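Side-chain contacts in phosphate-binding protein (Xanthomonas axonopodis pv. citri, PDB 5UB3), which probably serves as a periplasmic sensor that binds a small anion between two lobes and signals to a partner diguanylate cyclase: residues Arg9-Asp12 / Asp13-Ser16; Pro104-Ser107 / Leu108-Arg112. All blocks are in the same frame, centred on the assembly; numbering follows the deposited sequence.

How the contacts relate
Contact 1 and contact 2 sit in different regions of this periplasmic binding protein, with centres about 34 Å apart and nearest atoms about 21 Å apart, so neither touches the other. Contact 1 (9-12 with 13-16) joins the end of strand 4-8 to helix 14-28. Its centre lies about 12 Å from that of the chain, against about 25 Å for contact 2 (104-107 with 108-112), in the loop between strands 92-100 and 115-118. Both are local turns leading into a helical segment. Ser11 takes an N-H two residues on, with its OG less surely placed; Ser107 takes one three residues on, only weakly. Anion sites in this family commonly lie between the lobes.

Contact 1: Arg9-Asp12 / Asp13-Ser16; sequences RISD and DPAS
Ser11 reaches with its hydroxyl over the start of the next segment, where OG lies 2.8 Å from Asp13 N and beside the ring of Pro14, 3.6 Å from its CD. Asp13 N donates to this oxygen at 159°, a fairly straight bond, although the position of OG is less certain because it crowds another atom of the model. Pro14 N, 3.1 Å from Ser11 OG, has no hydrogen and can give no bond; against the ring CD the hydroxyl merely rests in van der Waals contact. The Asp12 side chain turns forward over the following peptide, its CG set between backbone N and carbonyl carbon (chi1 52°), which brings OD1 to 3.6 Å from Asp13 CB. The two carboxylate planes are turned 62° apart, and Asp12 OD1 is 5.2 Å from Asp13 OD2. Asp13 is the N-cap residue of helix 14-28, yet its side chain makes no capping bond.

Behind this turn, Arg9 NE donates to Ile10 O over 2.8 Å, approaching from above the carbonyl plane. Glu65 takes the N-H of Ile10, and His17 of helix 14-28 packs on Arg9, Ser11 and Asp12. If OG is placed correctly, the serine hydroxyl would tie the backbone of the turn to the residue before helix 14-28, while two like charges, near but not in contact, probably make the helix entrance locally negative.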
loop_
_atom_site.group_PDB
_atom_site.type_symbol
_atom_site.label_atom_id
_atom_site.label_comp_id
_atom_site.label_asym_id
_atom_site.label_seq_id
_atom_site.Cartn_x
_atom_site.Cartn_y
_atom_site.Cartn_z
ATOM N N ARG A 9 -8.730 -4.456 5.576
ATOM C CA ARG A 9 -7.549 -4.123 4.837
ATOM C C ARG A 9 -6.718 -5.400 4.740
ATOM O O ARG A 9 -6.907 -6.365 5.488
ATOM C CB ARG A 9 -6.681 -3.028 5.517
ATOM C CG ARG A 9 -6.146 -3.422 6.887
ATOM C CD ARG A 9 -5.026 -2.481 7.312
ATOM N NE ARG A 9 -3.801 -2.739 6.575
ATOM C CZ ARG A 9 -2.626 -2.172 6.835
ATOM N NH1 ARG A 9 -2.506 -1.313 7.834
ATOM N NH2 ARG A 9 -1.566 -2.444 6.086
ATOM N N ILE A 10 -5.774 -5.363 3.824
ATOM C CA ILE A 10 -4.755 -6.375 3.753
ATOM C C ILE A 10 -3.814 -6.111 4.889
ATOM O O ILE A 10 -3.350 -4.985 5.043
ATOM C CB ILE A 10 -3.998 -6.264 2.420
ATOM C CG1 ILE A 10 -4.985 -6.430 1.213
ATOM C CG2 ILE A 10 -2.889 -7.302 2.364
ATOM C CD1 ILE A 10 -4.377 -5.968 -0.088
ATOM N N SER A 11 -3.488 -7.133 5.657
ATOM C CA SER A 11 -2.696 -6.925 6.807
ATOM C C SER A 11 -1.820 -8.111 7.048
ATOM O O SER A 11 -2.300 -9.217 7.097
ATOM C CB SER A 11 -3.595 -6.739 8.014
ATOM O OG SER A 11 -2.853 -6.762 9.250
ATOM N N ASP A 12 -0.565 -7.845 7.332
ATOM C CA ASP A 12 0.346 -8.876 7.869
ATOM C C ASP A 12 0.383 -8.883 9.396
ATOM O O ASP A 12 1.230 -9.529 9.962
ATOM C CB ASP A 12 1.792 -8.661 7.370
ATOM C CG ASP A 12 2.324 -7.214 7.613
ATOM O OD1 ASP A 12 1.668 -6.360 8.287
ATOM O OD2 ASP A 12 3.416 -6.904 7.078
ATOM N N ASP A 13 -0.500 -8.146 10.055
ATOM C CA ASP A 13 -0.387 -7.933 11.509
ATOM C C ASP A 13 -1.745 -7.544 12.082
ATOM O O ASP A 13 -1.920 -6.460 12.632
ATOM C CB ASP A 13 0.655 -6.854 11.734
ATOM C CG ASP A 13 0.992 -6.610 13.194
ATOM O OD1 ASP A 13 0.658 -7.429 14.064
ATOM O OD2 ASP A 13 1.570 -5.525 13.435
ATOM N N PRO A 14 -2.742 -8.402 11.872
ATOM C CA PRO A 14 -4.114 -8.044 12.239
ATOM C C PRO A 14 -4.323 -7.665 13.712
ATOM O O PRO A 14 -5.108 -6.791 13.990
ATOM C CB PRO A 14 -4.911 -9.296 11.911
ATOM C CG PRO A 14 -3.902 -10.404 11.816
ATOM C CD PRO A 14 -2.661 -9.758 11.314
ATOM N N ALA A 15 -3.623 -8.329 14.627
ATOM C CA ALA A 15 -3.600 -7.953 16.064
ATOM C C ALA A 15 -3.444 -6.473 16.282
ATOM O O ALA A 15 -4.167 -5.834 17.074
ATOM C CB ALA A 15 -2.472 -8.698 16.761
ATOM N N SER A 16 -2.512 -5.900 15.530
ATOM C CA SER A 16 -2.240 -4.481 15.605
ATOM C C SER A 16 -3.148 -3.612 14.716
ATOM O O SER A 16 -3.527 -2.494 15.096
ATOM C CB SER A 16 -0.753 -4.251 15.292
ATOM O OG SER A 16 -0.600 -3.230 14.337
#

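Contact 2: Pro104-Ser107 / Leu108-Arg112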
loop_
_atom_site.group_PDB
_atom_site.type_symbol
_atom_site.label_atom_id
_atom_site.label_comp_id
_atom_site.label_asym_id
_atom_site.label_seq_id
_atom_site.Cartn_x
_atom_site.Cartn_y
_atom_site.Cartn_z
ATOM N N PRO A 104 29.015 0.460 -3.669
ATOM C CA PRO A 104 29.422 1.042 -4.915
ATOM C C PRO A 104 28.252 1.352 -5.884
ATOM O O PRO A 104 28.495 1.793 -7.020
ATOM C CB PRO A 104 30.252 -0.070 -5.500
ATOM C CG PRO A 104 29.485 -1.286 -5.106
ATOM C CD PRO A 104 29.135 -1.011 -3.684
ATOM N N ILE A 105 27.013 1.135 -5.444
ATOM C CA ILE A 105 25.827 1.446 -6.265
ATOM C C ILE A 105 25.457 2.955 -6.180
ATOM O O ILE A 105 25.170 3.461 -5.084
ATOM C CB ILE A 105 24.639 0.630 -5.742
ATOM C CG1 ILE A 105 24.903 -0.875 -5.898
ATOM C CG2 ILE A 105 23.358 1.076 -6.448
ATOM C CD1 ILE A 105 24.026 -1.766 -5.020
ATOM N N HIS A 106 25.392 3.633 -7.330
ATOM C CA HIS A 106 24.968 5.029 -7.376
ATOM C C HIS A 106 23.697 5.320 -8.149
ATOM O O HIS A 106 23.207 6.422 -8.075
ATOM C CB HIS A 106 26.109 5.910 -7.880
ATOM C CG HIS A 106 27.195 6.013 -6.874
ATOM N ND1 HIS A 106 28.177 5.045 -6.753
ATOM C CD2 HIS A 106 27.376 6.876 -5.849
ATOM C CE1 HIS A 106 28.962 5.351 -5.738
ATOM N NE2 HIS A 106 28.486 6.446 -5.162
ATOM N N SER A 107 23.146 4.334 -8.844
ATOM C CA SER A 107 22.007 4.599 -9.675
ATOM C C SER A 107 21.215 3.329 -9.742
ATOM O O SER A 107 21.747 2.252 -9.534
ATOM C CB SER A 107 22.453 4.966 -11.107
ATOM O OG SER A 107 23.061 3.850 -11.707
ATOM N N LEU A 108 19.984 3.451 -10.175
ATOM C CA LEU A 108 19.172 2.254 -10.449
ATOM C C LEU A 108 19.803 1.218 -11.386
ATOM O O LEU A 108 19.702 -0.029 -11.135
ATOM C CB LEU A 108 17.791 2.668 -10.998
ATOM C CG LEU A 108 16.777 1.526 -10.924
ATOM C CD1 LEU A 108 16.275 1.251 -9.508
ATOM C CD2 LEU A 108 15.684 1.888 -11.925
ATOM N N SER A 109 20.393 1.697 -12.485
ATOM C CA SER A 109 21.034 0.807 -13.484
ATOM C C SER A 109 22.072 -0.085 -12.852
ATOM O O SER A 109 22.185 -1.254 -13.185
ATOM C CB SER A 109 21.704 1.647 -14.595
ATOM O OG SER A 109 20.756 2.559 -15.219
ATOM N N GLN A 110 22.795 0.438 -11.878
ATOM C CA GLN A 110 23.805 -0.379 -11.132
ATOM C C GLN A 110 23.244 -1.395 -10.155
ATOM O O GLN A 110 24.020 -2.085 -9.457
ATOM C CB GLN A 110 24.773 0.542 -10.408
ATOM C CG GLN A 110 25.579 1.389 -11.380
ATOM C CD GLN A 110 26.382 2.478 -10.682
ATOM O OE1 GLN A 110 26.459 2.525 -9.472
ATOM N NE2 GLN A 110 27.002 3.348 -11.468
ATOM N N LEU A 111 21.911 -1.540 -10.104
ATOM C CA LEU A 111 21.324 -2.700 -9.436
ATOM C C LEU A 111 21.691 -4.046 -10.082
ATOM O O LEU A 111 21.625 -5.085 -9.404
ATOM C CB LEU A 111 19.799 -2.644 -9.407
ATOM C CG LEU A 111 19.203 -2.274 -8.088
ATOM C CD1 LEU A 111 19.539 -0.802 -7.800
ATOM C CD2 LEU A 111 17.709 -2.496 -8.202
ATOM N N ARG A 112 22.071 -4.032 -11.364
ATOM C CA ARG A 112 22.478 -5.258 -12.068
ATOM C C ARG A 112 23.654 -5.905 -11.393
ATOM O O ARG A 112 24.550 -5.238 -10.912
ATOM C CB ARG A 112 22.644 -5.005 -13.574
ATOM C CG ARG A 112 21.295 -4.475 -14.120
ATOM C CD ARG A 112 20.984 -4.721 -15.573
ATOM N NE ARG A 112 22.006 -4.086 -16.372
ATOM C CZ ARG A 112 22.833 -4.689 -17.234
ATOM N NH1 ARG A 112 22.782 -6.006 -17.531
ATOM N NH2 ARG A 112 23.715 -3.925 -17.855
#
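A side-chain amide and a backbone N-H make the principal bond here. Gln110 sends its amide oxygen back to the preceding loop, where His106 N donates to OE1 over 2.6 Å at 165°, entering from above the amide plane. Beyond CG the glutamine chain is extended (chi2 170°), which spans the gap from the 3-10 segment 109-111 to His106. The imidazole stands nearly upright to that amide, their planes 81° apart, with OE1 near the ring edge. His106 ND1 in turn donates to Pro104 O at 3.3 Å, from well above its carbonyl plane.

The backbone N of Gln110 makes two weak bonds to Ser107, to O at 3.1 Å and to OG at 3.4 Å. The same hydroxyl rests 3.5 Å from Gln110 CG, alongside the aliphatic part of the glutamine.

Apolar contact is looser, with Ile105 CG2 4.5 Å from Leu111 CD1. Both residues also pack on Val178 of strand 178-182, while Leu108 turns to helix 124-136. The amide of Gln110 therefore ties the 3-10 segment back to the backbone of His106 by a short, nearly straight bond that the weak ones only supplement, while the leucines and isoleucine anchor the loop to the fold.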